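Local coordinates for sensory box/GGDEF domain protein (Colwellia psychrerythraea, PDB 3LYX) that probably senses a signal through its N-terminal PAS domain, the part present here, and passes it to a GGDEF domain of the kind that makes cyclic di-GMP, at residues G92-M97 and G113-I118; A12-F17 and W32-E37. One frame throughout, in Å; residues are numbered along the deposited sequence.

Contact 1 (G92-M97 and G113-I118); sequences GWIESM and GINRDI
Ile114 meets Met97 in an antiparallel hydrogen-bonded pair: Ile114 N reaches Met97 O at 2.9 Å, and Met97 N gives a bond back to Ile114 O. Their side chains run alongside each other in the same direction. Met97 CE and Ile114 CD1 lie unusually close, so the exact fit of these ends is doubtful. Tyr15 of the second subunit packs on both; flexible and branched apolar chains suit such a shared surface. Asn115 turns to the other face of the sheet, where its OD1 accepts from Ser96 OG at 2.7 Å. The hydroxyl comes from above the amide's carbonyl plane, 37° out of it, while ND2 makes a weak bond to Ala19 O, so this buried amide has a partner at each end. Arg116 is back on the face of Met97, in a hydrogen-bonded pair with Glu95 whose Glu95 N to Arg116 O bond measures 2.8 Å. Glu95 OE1 lies in the plane of the Arg116 guanidinium, at its edge, but its salt bridge to Arg116 NH2 is weak at 3.4 Å, the carboxylate and guanidinium planes standing 67° apart; the stronger partner is Asp18, which holds Arg116 NH1. Asp117 and Ile94 form a non-hydrogen-bonded pair whose side chains diverge, and Asp117 OD1 bonds to Thr119. Just past the strand end, Ile118 N adds one more bond, to Trp93 O at 2.8 Å. Strands 91-102 and 108-117 form the hairpin of the last two strands in the five-stranded antiparallel sheet of the PAS fold.

Contact 2 (A12-F17 and W32-E37); sequences AFDYVF and WNKGSE
The Phe13 ring carries Asn33 CB over one face, 3.5 Å from the ring centroid and 16° off its normal, in a CH-pi contact displaced toward the CE2 side. Trp32 O approaches the same ring obliquely. On the Trp32 indole, Ser36 CB sits over the centre of one face, a small side chain that can come close. The Asn33 amide stands 44° from the Phe13 ring and uses both its ends. Asn33 ND2 donates to Phe13 O at 3.0 Å, with the acceptor almost in the amide plane, and also to Asp18 O. OD1 accepts from Ser36 N, the N-cap bond of the helix that starts at Lys34, and from Ile20 N. With chi1 at 68°, CG lies between the backbone N and the carbonyl carbon, which lets OD1 fold back over the first helical turn. With the amide gone, as in an alanine here, Phe13 O is likely to lose this donor and Ser36 N its cap, weakening the tie between the helix start and residues 12-17.

Asp14 OD1 takes the Lys34 N-H at 2.8 Å, nearly along its own C-O axis, and its negative charge probably sits well at the positive end of the helix dipole. Lys34 CG rests against that oxygen, while Lys34 NZ stays 5.2 Å from Asp14 OD1, too far for a direct salt bridge. Gly35 has no CB, which at this place would press on Phe17 O. One water donates to Phe13 O and Val16 O and accepts from Gly35 N. The 12-17 segment, running from helix 3-11 to strand 19-24, holds the N-terminus of helix 34-40, with Ile20 of the second subunit packing on Ala12 and Val16.

Along the chain contact 2 closes before contact 1 opens, and their centres lie 13 Å apart, with the nearest atoms about 5 Å from each other. Contact 1 joins two strands of the five-stranded antiparallel sheet, whereas contact 2 fixes the loop leading into strand 19-24 to the start of helix 34-40. These elements link the two: strand 19-24 pairs with strand 108-117, and Leu39 and Tyr40 of the helix touch the side chain of Asn115. Asp18 ties them further, holding Arg116 by its carboxylate and Asn33 by its carbonyl. Both contacts also touch the second subunit, consistent with a PAS dimer in which the sheet and the N-terminal region share the interface.

Contact 1 (G92-M97 and G113-I118)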
ATOM      1  N   GLY B  92      -4.024  -5.217  20.442  1.00 44.10           N
ATOM      2  CA  GLY B  92      -5.076  -5.216  19.444  1.00 41.17           C
ATOM      3  C   GLY B  92      -4.887  -6.369  18.483  1.00 39.65           C
ATOM      4  O   GLY B  92      -3.969  -7.165  18.651  1.00 39.91           O
ATOM      5  N   TRP B  93      -5.764  -6.482  17.491  1.00 38.61           N
ATOM      6  CA  TRP B  93      -5.646  -7.548  16.502  1.00 37.11           C
ATOM      7  C   TRP B  93      -5.462  -6.936  15.125  1.00 35.82           C
ATOM      8  O   TRP B  93      -5.987  -5.861  14.840  1.00 37.11           O
ATOM      9  CB  TRP B  93      -6.884  -8.452  16.494  1.00 38.65           C
ATOM     10  CG  TRP B  93      -7.026  -9.313  17.704  1.00 38.34           C
ATOM     11  CD1 TRP B  93      -7.540  -8.951  18.915  1.00 39.71           C
ATOM     12  CD2 TRP B  93      -6.616 -10.678  17.833  1.00 39.86           C
ATOM     13  NE1 TRP B  93      -7.477 -10.006  19.792  1.00 39.79           N
ATOM     14  CE2 TRP B  93      -6.912 -11.079  19.155  1.00 38.82           C
ATOM     15  CE3 TRP B  93      -6.026 -11.603  16.961  1.00 38.22           C
ATOM     16  CZ2 TRP B  93      -6.634 -12.365  19.627  1.00 39.03           C
ATOM     17  CZ3 TRP B  93      -5.750 -12.880  17.430  1.00 38.56           C
ATOM     18  CH2 TRP B  93      -6.055 -13.248  18.751  1.00 39.11           C
ATOM     19  N   ILE B  94      -4.711  -7.629  14.275  1.00 33.21           N
ATOM     20  CA  ILE B  94      -4.452  -7.161  12.920  1.00 31.03           C
ATOM     21  C   ILE B  94      -4.562  -8.313  11.936  1.00 32.10           C
ATOM     22  O   ILE B  94      -4.406  -9.480  12.301  1.00 34.67           O
ATOM     23  CB  ILE B  94      -3.028  -6.580  12.782  1.00 30.06           C
ATOM     24  CG1 ILE B  94      -2.001  -7.622  13.237  1.00 27.07           C
ATOM     25  CG2 ILE B  94      -2.871  -5.331  13.637  1.00 26.40           C
ATOM     26  CD1 ILE B  94      -0.561  -7.199  13.034  1.00 24.66           C
ATOM     27  N   GLU B  95      -4.862  -7.979  10.691  1.00 31.33           N
ATOM     28  CA  GLU B  95      -4.919  -8.970   9.630  1.00 31.55           C
ATOM     29  C   GLU B  95      -3.514  -8.809   9.057  1.00 30.95           C
ATOM     30  O   GLU B  95      -3.109  -7.700   8.708  1.00 29.67           O
ATOM     31  CB  GLU B  95      -5.976  -8.600   8.584  1.00 32.70           C
ATOM     32  CG  GLU B  95      -5.827  -9.375   7.277  1.00 37.09           C
ATOM     33  CD  GLU B  95      -7.051  -9.262   6.386  1.00 40.40           C
ATOM     34  OE1 GLU B  95      -7.538  -8.130   6.175  1.00 41.60           O
ATOM     35  OE2 GLU B  95      -7.524 -10.310   5.896  1.00 41.53           O
ATOM     36  N   SER B  96      -2.768  -9.901   8.978  1.00 28.53           N
ATOM     37  CA  SER B  96      -1.395  -9.814   8.505  1.00 28.66           C
ATOM     38  C   SER B  96      -1.032 -10.833   7.427  1.00 28.70           C
ATOM     39  O   SER B  96      -1.620 -11.915   7.343  1.00 27.48           O
ATOM     40  CB  SER B  96      -0.448  -9.950   9.713  1.00 25.30           C
ATOM     41  OG  SER B  96       0.913  -9.897   9.321  1.00 23.13           O
ATOM     42  N   MET B  97      -0.057 -10.465   6.606  1.00 27.74           N
ATOM     43  CA  MET B  97       0.423 -11.319   5.528  1.00 29.17           C
ATOM     44  C   MET B  97       1.936 -11.162   5.452  1.00 26.41           C
ATOM     45  O   MET B  97       2.469 -10.080   5.677  1.00 27.63           O
ATOM     46  CB  MET B  97      -0.209 -10.892   4.206  1.00 31.23           C
ATOM     47  CG  MET B  97       0.211 -11.708   3.000  1.00 37.14           C
ATOM     48  SD  MET B  97      -0.143 -10.785   1.488  1.00 38.45           S
ATOM     49  CE  MET B  97       1.254  -9.720   1.472  1.00 40.30           C
ATOM     50  N   GLY B 113       6.150  -7.732   5.140  1.00 21.41           N
ATOM     51  CA  GLY B 113       4.934  -7.885   5.911  1.00 24.76           C
ATOM     52  C   GLY B 113       3.928  -6.787   5.586  1.00 25.68           C
ATOM     53  O   GLY B 113       4.307  -5.620   5.464  1.00 25.93           O
ATOM     54  N   ILE B 114       2.661  -7.163   5.424  1.00 25.71           N
ATOM     55  CA  ILE B 114       1.575  -6.214   5.139  1.00 27.16           C
ATOM     56  C   ILE B 114       0.581  -6.374   6.287  1.00 27.86           C
ATOM     57  O   ILE B 114       0.158  -7.489   6.598  1.00 28.58           O
ATOM     58  CB  ILE B 114       0.853  -6.529   3.789  1.00 29.64           C
ATOM     59  CG1 ILE B 114       1.810  -6.341   2.613  1.00 29.66           C
ATOM     60  CG2 ILE B 114      -0.342  -5.578   3.601  1.00 26.50           C
ATOM     61  CD1 ILE B 114       3.001  -7.248   2.634  1.00 36.28           C
ATOM     62  N   ASN B 115       0.194  -5.271   6.915  1.00 26.58           N
ATOM     63  CA  ASN B 115      -0.694  -5.368   8.063  1.00 26.97           C
ATOM     64  C   ASN B 115      -1.833  -4.344   8.069  1.00 29.18           C
ATOM     65  O   ASN B 115      -1.696  -3.253   7.517  1.00 25.28           O
ATOM     66  CB  ASN B 115       0.149  -5.211   9.338  1.00 25.36           C
ATOM     67  CG  ASN B 115       1.308  -6.198   9.400  1.00 26.92           C
ATOM     68  OD1 ASN B 115       1.171  -7.303   9.929  1.00 27.41           O
ATOM     69  ND2 ASN B 115       2.450  -5.809   8.843  1.00 24.13           N
ATOM     70  N   ARG B 116      -2.943  -4.710   8.712  1.00 30.60           N
ATOM     71  CA  ARG B 116      -4.123  -3.848   8.827  1.00 35.51           C
ATOM     72  C   ARG B 116      -4.865  -4.075  10.144  1.00 35.88           C
ATOM     73  O   ARG B 116      -5.168  -5.210  10.517  1.00 36.27           O
ATOM     74  CB  ARG B 116      -5.103  -4.095   7.673  1.00 37.13           C
ATOM     75  CG  ARG B 116      -4.715  -3.452   6.347  1.00 42.47           C
ATOM     76  CD  ARG B 116      -5.707  -3.842   5.263  1.00 44.37           C
ATOM     77  NE  ARG B 116      -5.713  -5.284   5.036  1.00 46.52           N
ATOM     78  CZ  ARG B 116      -4.772  -5.947   4.367  1.00 48.46           C
ATOM     79  NH1 ARG B 116      -3.737  -5.302   3.842  1.00 49.76           N
ATOM     80  NH2 ARG B 116      -4.859  -7.263   4.228  1.00 48.47           N
ATOM     81  N   ASP B 117      -5.169  -2.985  10.834  1.00 37.23           N
ATOM     82  CA  ASP B 117      -5.884  -3.046  12.099  1.00 38.20           C
ATOM     83  C   ASP B 117      -7.246  -3.699  11.923  1.00 40.63           C
ATOM     84  O   ASP B 117      -7.986  -3.382  10.993  1.00 35.85           O
ATOM     85  CB  ASP B 117      -6.061  -1.640  12.679  1.00 40.52           C
ATOM     86  CG  ASP B 117      -7.066  -1.603  13.810  1.00 44.84           C
ATOM     87  OD1 ASP B 117      -7.046  -2.525  14.653  1.00 44.71           O
ATOM     88  OD2 ASP B 117      -7.877  -0.652  13.859  1.00 47.13           O
ATOM     89  N   ILE B 118      -7.565  -4.609  12.836  1.00 42.38           N
ATOM     90  CA  ILE B 118      -8.822  -5.332  12.812  1.00 47.40           C
ATOM     91  C   ILE B 118      -9.409  -5.360  14.230  1.00 51.14           C
ATOM     92  O   ILE B 118     -10.474  -5.939  14.469  1.00 52.16           O
ATOM     93  CB  ILE B 118      -8.578  -6.776  12.267  1.00 47.13           C
ATOM     94  CG1 ILE B 118      -9.457  -7.021  11.047  1.00 46.41           C
ATOM     95  CG2 ILE B 118      -8.803  -7.822  13.351  1.00 46.70           C
ATOM     96  CD1 ILE B 118      -9.122  -6.128   9.886  1.00 46.85           C
TER

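Contact 2 (A12-F17 and W32-E37)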
ATOM      1  N   ALA B  12       4.391   4.828  -3.763  1.00 35.05           N
ATOM      2  CA  ALA B  12       3.175   4.527  -3.008  1.00 33.57           C
ATOM      3  C   ALA B  12       3.469   4.098  -1.570  1.00 32.07           C
ATOM      4  O   ALA B  12       2.624   4.245  -0.676  1.00 29.04           O
ATOM      5  CB  ALA B  12       2.372   3.441  -3.721  1.00 33.48           C
ATOM      6  N   PHE B  13       4.670   3.570  -1.360  1.00 31.87           N
ATOM      7  CA  PHE B  13       5.110   3.094  -0.049  1.00 31.42           C
ATOM      8  C   PHE B  13       4.656   3.954   1.131  1.00 29.43           C
ATOM      9  O   PHE B  13       3.955   3.475   2.020  1.00 28.56           O
ATOM     10  CB  PHE B  13       6.635   2.980  -0.034  1.00 34.59           C
ATOM     11  CG  PHE B  13       7.187   2.285   1.180  1.00 35.53           C
ATOM     12  CD1 PHE B  13       6.994   0.921   1.363  1.00 34.08           C
ATOM     13  CD2 PHE B  13       7.940   2.988   2.118  1.00 35.47           C
ATOM     14  CE1 PHE B  13       7.547   0.264   2.458  1.00 35.83           C
ATOM     15  CE2 PHE B  13       8.500   2.339   3.219  1.00 36.81           C
ATOM     16  CZ  PHE B  13       8.302   0.974   3.388  1.00 34.87           C
ATOM     17  N   ASP B  14       5.047   5.224   1.155  1.00 29.41           N
ATOM     18  CA  ASP B  14       4.647   6.073   2.271  1.00 31.21           C
ATOM     19  C   ASP B  14       3.285   6.745   2.150  1.00 31.13           C
ATOM     20  O   ASP B  14       2.968   7.636   2.937  1.00 31.55           O
ATOM     21  CB  ASP B  14       5.714   7.133   2.567  1.00 32.86           C
ATOM     22  CG  ASP B  14       6.825   6.606   3.473  1.00 34.12           C
ATOM     23  OD1 ASP B  14       6.506   5.901   4.455  1.00 29.58           O
ATOM     24  OD2 ASP B  14       8.011   6.901   3.210  1.00 35.72           O
ATOM     25  N   TYR B  15       2.476   6.309   1.188  1.00 28.93           N
ATOM     26  CA  TYR B  15       1.150   6.895   1.013  1.00 30.87           C
ATOM     27  C   TYR B  15      -0.005   5.930   1.254  1.00 30.93           C
ATOM     28  O   TYR B  15      -1.129   6.360   1.473  1.00 29.75           O
ATOM     29  CB  TYR B  15       1.034   7.517  -0.378  1.00 31.78           C
ATOM     30  CG  TYR B  15       1.911   8.733  -0.528  1.00 31.92           C
ATOM     31  CD1 TYR B  15       1.611   9.913   0.147  1.00 32.91           C
ATOM     32  CD2 TYR B  15       3.052   8.700  -1.322  1.00 32.98           C
ATOM     33  CE1 TYR B  15       2.422  11.032   0.036  1.00 35.16           C
ATOM     34  CE2 TYR B  15       3.871   9.813  -1.440  1.00 36.13           C
ATOM     35  CZ  TYR B  15       3.546  10.979  -0.759  1.00 36.26           C
ATOM     36  OH  TYR B  15       4.330  12.100  -0.892  1.00 38.00           O
ATOM     37  N   VAL B  16       0.265   4.630   1.220  1.00 29.24           N
ATOM     38  CA  VAL B  16      -0.791   3.650   1.451  1.00 29.43           C
ATOM     39  C   VAL B  16      -1.214   3.606   2.925  1.00 30.36           C
ATOM     40  O   VAL B  16      -0.466   4.021   3.811  1.00 29.34           O
ATOM     41  CB  VAL B  16      -0.340   2.233   1.006  1.00 31.18           C
ATOM     42  CG1 VAL B  16      -0.046   2.224  -0.494  1.00 29.04           C
ATOM     43  CG2 VAL B  16       0.906   1.801   1.797  1.00 28.70           C
ATOM     44  N   PHE B  17      -2.420   3.113   3.181  1.00 29.55           N
ATOM     45  CA  PHE B  17      -2.924   3.009   4.543  1.00 28.06           C
ATOM     46  C   PHE B  17      -2.362   1.734   5.160  1.00 27.59           C
ATOM     47  O   PHE B  17      -2.287   1.595   6.380  1.00 25.86           O
ATOM     48  CB  PHE B  17      -4.450   2.956   4.541  1.00 29.94           C
ATOM     49  CG  PHE B  17      -5.055   2.763   5.905  1.00 31.81           C
ATOM     50  CD1 PHE B  17      -4.820   3.683   6.926  1.00 32.42           C
ATOM     51  CD2 PHE B  17      -5.876   1.666   6.164  1.00 33.73           C
ATOM     52  CE1 PHE B  17      -5.396   3.515   8.194  1.00 31.65           C
ATOM     53  CE2 PHE B  17      -6.457   1.487   7.424  1.00 35.45           C
ATOM     54  CZ  PHE B  17      -6.216   2.417   8.443  1.00 32.35           C
ATOM     55  N   TRP B  32      10.174   0.627   6.927  1.00 24.22           N
ATOM     56  CA  TRP B  32       8.947   0.884   7.672  1.00 23.87           C
ATOM     57  C   TRP B  32       8.293   2.099   7.014  1.00 25.37           C
ATOM     58  O   TRP B  32       8.958   3.114   6.824  1.00 26.32           O
ATOM     59  CB  TRP B  32       9.405   1.184   9.115  1.00 24.57           C
ATOM     60  CG  TRP B  32       8.394   1.537  10.158  1.00 21.85           C
ATOM     61  CD1 TRP B  32       7.967   2.789  10.495  1.00 23.78           C
ATOM     62  CD2 TRP B  32       7.770   0.639  11.078  1.00 23.06           C
ATOM     63  NE1 TRP B  32       7.122   2.727  11.574  1.00 25.25           N
ATOM     64  CE2 TRP B  32       6.981   1.418  11.953  1.00 23.02           C
ATOM     65  CE3 TRP B  32       7.802  -0.753  11.250  1.00 21.25           C
ATOM     66  CZ2 TRP B  32       6.230   0.855  12.984  1.00 22.73           C
ATOM     67  CZ3 TRP B  32       7.055  -1.314  12.275  1.00 19.95           C
ATOM     68  CH2 TRP B  32       6.280  -0.510  13.130  1.00 25.09           C
ATOM     69  N   ASN B  33       7.012   2.005   6.653  1.00 27.48           N
ATOM     70  CA  ASN B  33       6.333   3.138   6.013  1.00 26.62           C
ATOM     71  C   ASN B  33       5.448   3.876   7.012  1.00 26.08           C
ATOM     72  O   ASN B  33       5.302   3.445   8.158  1.00 26.57           O
ATOM     73  CB  ASN B  33       5.492   2.663   4.815  1.00 24.97           C
ATOM     74  CG  ASN B  33       4.291   1.824   5.232  1.00 26.02           C
ATOM     75  OD1 ASN B  33       4.262   1.260   6.325  1.00 24.84           O
ATOM     76  ND2 ASN B  33       3.299   1.727   4.352  1.00 24.08           N
ATOM     77  N   LYS B  34       4.858   4.987   6.578  1.00 26.66           N
ATOM     78  CA  LYS B  34       4.002   5.793   7.444  1.00 27.45           C
ATOM     79  C   LYS B  34       2.848   4.975   7.994  1.00 27.33           C
ATOM     80  O   LYS B  34       2.442   5.148   9.150  1.00 26.33           O
ATOM     81  CB  LYS B  34       3.451   6.998   6.679  1.00 30.74           C
ATOM     82  CG  LYS B  34       4.518   7.891   6.040  1.00 36.10           C
ATOM     83  CD  LYS B  34       5.449   8.519   7.076  1.00 39.74           C
ATOM     84  CE  LYS B  34       6.518   9.376   6.401  1.00 42.86           C
ATOM     85  NZ  LYS B  34       7.435  10.044   7.379  1.00 43.67           N
ATOM     86  N   GLY B  35       2.317   4.087   7.154  1.00 26.40           N
ATOM     87  CA  GLY B  35       1.219   3.236   7.570  1.00 25.91           C
ATOM     88  C   GLY B  35       1.532   2.455   8.833  1.00 24.57           C
ATOM     89  O   GLY B  35       0.677   2.303   9.702  1.00 24.31           O
ATOM     90  N   SER B  36       2.759   1.955   8.940  1.00 25.85           N
ATOM     91  CA  SER B  36       3.147   1.189  10.120  1.00 27.18           C
ATOM     92  C   SER B  36       3.261   2.108  11.334  1.00 26.51           C
ATOM     93  O   SER B  36       2.952   1.707  12.457  1.00 25.95           O
ATOM     94  CB  SER B  36       4.469   0.462   9.870  1.00 28.91           C
ATOM     95  OG  SER B  36       4.314  -0.534   8.868  1.00 31.24           O
ATOM     96  N   GLU B  37       3.702   3.342  11.112  1.00 29.25           N
ATOM     97  CA  GLU B  37       3.809   4.292  12.211  1.00 29.76           C
ATOM     98  C   GLU B  37       2.418   4.534  12.792  1.00 29.92           C
ATOM     99  O   GLU B  37       2.240   4.547  14.009  1.00 29.55           O
ATOM    100  CB  GLU B  37       4.410   5.617  11.738  1.00 32.26           C
ATOM    101  CG  GLU B  37       4.165   6.765  12.720  1.00 34.94           C
ATOM    102  CD  GLU B  37       5.095   7.946  12.512  1.00 35.53           C
ATOM    103  OE1 GLU B  37       5.419   8.267  11.351  1.00 39.45           O
ATOM    104  OE2 GLU B  37       5.493   8.563  13.519  1.00 36.60           O
TER
HETATM  105  O   HOH W   1       2.490   4.563   4.179  1.00 29.09           O
HETATM  106  O   HOH W   2      -2.271   2.687   9.457  1.00 29.23           O